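Side-chain contact in pantothenate synthetase (Francisella tularensis subsp. tularensis, PDB 3N8H), which probably joins pantoate to beta-alanine at the cost of ATP, through a pantoyl-adenylate intermediate, to make pantothenate: residues A[117-122]-A[240-245]. Numbering follows the deposited sequence.
Sequences NILEGK and RIFLAF
At the junction between the nucleotide-binding part of the enzyme and its three-stranded antiparallel sheet, Leu119 and Glu120, where helix 120-123 begins, face Phe242 and Ala244 on the middle strand of that sheet. Leu119 holds the N-cap position of the short helix and sends its isobutyl group across to the strand, where its side chain crosses that of Phe242 at about a right angle. One methyl does most of the touching: Leu119 CD1 sits over a face of the ring, offset toward the rim, 3.7 Å from Phe242 CG. Measured to the ring centroid, the distance from this CD1 is 4.1 Å and the approach lies 26° off the ring normal, a CH-pi contact. The other methyl, CD2, stops 4.0 Å from Phe242 CB, so the leucine fork rests on both the ring and its stem. Phe242 carries CG opposite its own carbonyl carbon (chi1 -70°), which directs the ring; its rotation about CB-CG then offers a face to CD1. Tyr154, from helix 154-166, meets the same ring with its plane steeply inclined.

Two residues along the strand, the methyl of Ala244 lies 4.1 Å from Glu120 OE1, a van der Waals neighbour rather than a bond. The glutamate chain bends at chi2 (63°), and its buried carboxylate is held at both oxygens: OE1 is hydrogen-bonded to Tyr233 OH on strand 230-237, and OE2 forms a salt bridge with Arg251 on strand 250-257, the two strands that flank 240-247. The Glu120 side chain lies about 7 Å from the bound proline. The start of helix 120-123 is thus packed against the antiparallel sheet beside the ligand pocket of a pantothenate synthetase.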
ATOM      1  N   ASN A 117      -5.992  -5.202 -15.739  1.00 36.65           N
ATOM      2  CA  ASN A 117      -5.476  -4.845 -17.050  1.00 32.29           C
ATOM      3  C   ASN A 117      -6.526  -4.853 -18.148  1.00 37.31           C
ATOM      4  O   ASN A 117      -6.231  -4.501 -19.294  1.00 41.19           O
ATOM      5  CB  ASN A 117      -4.369  -5.816 -17.465  1.00 36.86           C
ATOM      6  CG  ASN A 117      -3.093  -5.608 -16.699  1.00 44.20           C
ATOM      7  OD1 ASN A 117      -2.828  -4.520 -16.189  1.00 49.64           O
ATOM      8  ND2 ASN A 117      -2.281  -6.651 -16.620  1.00 48.05           N
ATOM      9  N   ILE A 118      -7.734  -5.274 -17.808  1.00 35.32           N
ATOM     10  CA  ILE A 118      -8.818  -5.368 -18.785  1.00 36.39           C
ATOM     11  C   ILE A 118      -9.980  -4.454 -18.426  1.00 38.02           C
ATOM     12  O   ILE A 118     -10.002  -3.858 -17.338  1.00 38.17           O
ATOM     13  CB  ILE A 118      -9.338  -6.812 -18.885  1.00 39.65           C
ATOM     14  CG1 ILE A 118      -9.765  -7.318 -17.498  1.00 40.69           C
ATOM     15  CG2 ILE A 118      -8.254  -7.743 -19.535  1.00 37.70           C
ATOM     16  CD1 ILE A 118     -10.583  -8.614 -17.502  1.00 42.19           C
ATOM     17  N   LEU A 119     -10.937  -4.343 -19.355  1.00 36.61           N
ATOM     18  CA  LEU A 119     -12.172  -3.620 -19.109  1.00 34.59           C
ATOM     19  C   LEU A 119     -11.890  -2.259 -18.494  1.00 31.83           C
ATOM     20  O   LEU A 119     -11.186  -1.439 -19.083  1.00 34.46           O
ATOM     21  CB  LEU A 119     -13.084  -4.459 -18.204  1.00 35.30           C
ATOM     22  CG  LEU A 119     -13.431  -5.826 -18.823  1.00 43.28           C
ATOM     23  CD1 LEU A 119     -14.065  -6.810 -17.819  1.00 47.46           C
ATOM     24  CD2 LEU A 119     -14.321  -5.641 -20.051  1.00 36.75           C
ATOM     25  N   GLU A 120     -12.419  -2.017 -17.299  1.00 28.91           N
ATOM     26  CA  GLU A 120     -12.270  -0.704 -16.697  1.00 34.72           C
ATOM     27  C   GLU A 120     -10.785  -0.287 -16.508  1.00 43.23           C
ATOM     28  O   GLU A 120     -10.384   0.873 -16.747  1.00 30.77           O
ATOM     29  CB  GLU A 120     -13.048  -0.689 -15.404  1.00 35.71           C
ATOM     30  CG  GLU A 120     -13.622   0.635 -15.029  1.00 56.89           C
ATOM     31  CD  GLU A 120     -14.652   1.209 -16.000  1.00 39.57           C
ATOM     32  OE1 GLU A 120     -15.020   0.623 -17.058  1.00 33.68           O
ATOM     33  OE2 GLU A 120     -15.092   2.302 -15.659  1.00 39.22           O
ATOM     34  N   GLY A 121      -9.947  -1.242 -16.137  1.00 41.96           N
ATOM     35  CA  GLY A 121      -8.536  -0.946 -15.949  1.00 44.94           C
ATOM     36  C   GLY A 121      -7.843  -0.439 -17.208  1.00 45.58           C
ATOM     37  O   GLY A 121      -6.956   0.420 -17.155  1.00 40.02           O
ATOM     38  N   LYS A 122      -8.248  -0.969 -18.352  1.00 40.21           N
ATOM     39  CA  LYS A 122      -7.616  -0.609 -19.620  1.00 44.85           C
ATOM     40  C   LYS A 122      -8.220   0.698 -20.122  1.00 40.74           C
ATOM     41  O   LYS A 122      -7.536   1.571 -20.669  1.00 33.60           O
ATOM     42  CB  LYS A 122      -7.846  -1.721 -20.655  1.00 47.59           C
ATOM     43  CG  LYS A 122      -7.210  -1.450 -21.998  1.00 54.12           C
ATOM     44  CD  LYS A 122      -7.497  -2.575 -22.975  1.00 58.78           C
ATOM     45  CE  LYS A 122      -6.215  -3.282 -23.372  1.00 66.57           C
ATOM     46  NZ  LYS A 122      -6.420  -4.228 -24.500  1.00 70.32           N
ATOM     47  N   ARG A 240     -20.710 -13.330 -17.197  1.00 46.22           N
ATOM     48  CA  ARG A 240     -21.261 -11.984 -17.058  1.00 43.81           C
ATOM     49  C   ARG A 240     -20.990 -11.180 -18.309  1.00 44.23           C
ATOM     50  O   ARG A 240     -20.028 -11.439 -19.035  1.00 49.11           O
ATOM     51  CB  ARG A 240     -20.656 -11.268 -15.842  1.00 39.97           C
ATOM     52  CG  ARG A 240     -20.775 -12.074 -14.550  1.00 48.98           C
ATOM     53  CD  ARG A 240     -20.295 -11.302 -13.338  1.00 53.90           C
ATOM     54  NE  ARG A 240     -21.229 -10.242 -12.988  1.00 52.55           N
ATOM     55  CZ  ARG A 240     -22.279 -10.402 -12.191  1.00 48.20           C
ATOM     56  NH1 ARG A 240     -22.543 -11.578 -11.632  1.00 47.14           N
ATOM     57  NH2 ARG A 240     -23.061  -9.379 -11.944  1.00 44.53           N
ATOM     58  N   ILE A 241     -21.861 -10.220 -18.571  1.00 39.24           N
ATOM     59  CA  ILE A 241     -21.587  -9.168 -19.530  1.00 29.64           C
ATOM     60  C   ILE A 241     -21.086  -7.926 -18.794  1.00 36.55           C
ATOM     61  O   ILE A 241     -21.704  -7.481 -17.812  1.00 35.59           O
ATOM     62  CB  ILE A 241     -22.853  -8.773 -20.291  1.00 32.74           C
ATOM     63  CG1 ILE A 241     -23.455  -9.979 -21.012  1.00 42.00           C
ATOM     64  CG2 ILE A 241     -22.557  -7.635 -21.268  1.00 30.93           C
ATOM     65  CD1 ILE A 241     -22.523 -10.625 -22.041  1.00 40.97           C
ATOM     66  N   PHE A 242     -19.975  -7.378 -19.284  1.00 30.83           N
ATOM     67  CA  PHE A 242     -19.422  -6.101 -18.845  1.00 37.38           C
ATOM     68  C   PHE A 242     -19.495  -5.068 -19.971  1.00 35.76           C
ATOM     69  O   PHE A 242     -19.146  -5.355 -21.111  1.00 31.68           O
ATOM     70  CB  PHE A 242     -17.952  -6.267 -18.456  1.00 35.56           C
ATOM     71  CG  PHE A 242     -17.745  -7.047 -17.193  1.00 39.74           C
ATOM     72  CD1 PHE A 242     -17.373  -6.406 -16.023  1.00 39.31           C
ATOM     73  CD2 PHE A 242     -17.958  -8.417 -17.175  1.00 35.60           C
ATOM     74  CE1 PHE A 242     -17.193  -7.128 -14.857  1.00 44.94           C
ATOM     75  CE2 PHE A 242     -17.770  -9.150 -16.018  1.00 42.43           C
ATOM     76  CZ  PHE A 242     -17.391  -8.500 -14.856  1.00 46.73           C
ATOM     77  N   LEU A 243     -19.922  -3.861 -19.645  1.00 30.14           N
ATOM     78  CA  LEU A 243     -19.915  -2.774 -20.628  1.00 35.00           C
ATOM     79  C   LEU A 243     -19.717  -1.409 -19.991  1.00 34.92           C
ATOM     80  O   LEU A 243     -19.865  -1.242 -18.767  1.00 31.23           O
ATOM     81  CB  LEU A 243     -21.190  -2.770 -21.491  1.00 35.51           C
ATOM     82  CG  LEU A 243     -22.462  -2.212 -20.857  1.00 43.19           C
ATOM     83  CD1 LEU A 243     -23.299  -1.577 -21.937  1.00 53.22           C
ATOM     84  CD2 LEU A 243     -23.220  -3.340 -20.196  1.00 45.82           C
ATOM     85  N   ALA A 244     -19.382  -0.447 -20.845  1.00 30.43           N
ATOM     86  CA  ALA A 244     -19.224   0.952 -20.476  1.00 30.41           C
ATOM     87  C   ALA A 244     -19.510   1.736 -21.745  1.00 38.03           C
ATOM     88  O   ALA A 244     -19.185   1.280 -22.869  1.00 30.00           O
ATOM     89  CB  ALA A 244     -17.783   1.243 -20.007  1.00 29.48           C
ATOM     90  N   PHE A 245     -20.098   2.909 -21.574  1.00 33.38           N
ATOM     91  CA  PHE A 245     -20.445   3.756 -22.722  1.00 32.70           C
ATOM     92  C   PHE A 245     -20.526   5.202 -22.281  1.00 33.30           C
ATOM     93  O   PHE A 245     -20.672   5.481 -21.087  1.00 34.47           O
ATOM     94  CB  PHE A 245     -21.788   3.331 -23.313  1.00 36.92           C
ATOM     95  CG  PHE A 245     -22.912   3.347 -22.320  1.00 40.94           C
ATOM     96  CD1 PHE A 245     -23.692   4.484 -22.155  1.00 43.15           C
ATOM     97  CD2 PHE A 245     -23.181   2.226 -21.535  1.00 36.28           C
ATOM     98  CE1 PHE A 245     -24.729   4.513 -21.233  1.00 46.05           C
ATOM     99  CE2 PHE A 245     -24.221   2.242 -20.601  1.00 42.00           C
ATOM    100  CZ  PHE A 245     -24.996   3.388 -20.449  1.00 43.60           C
TER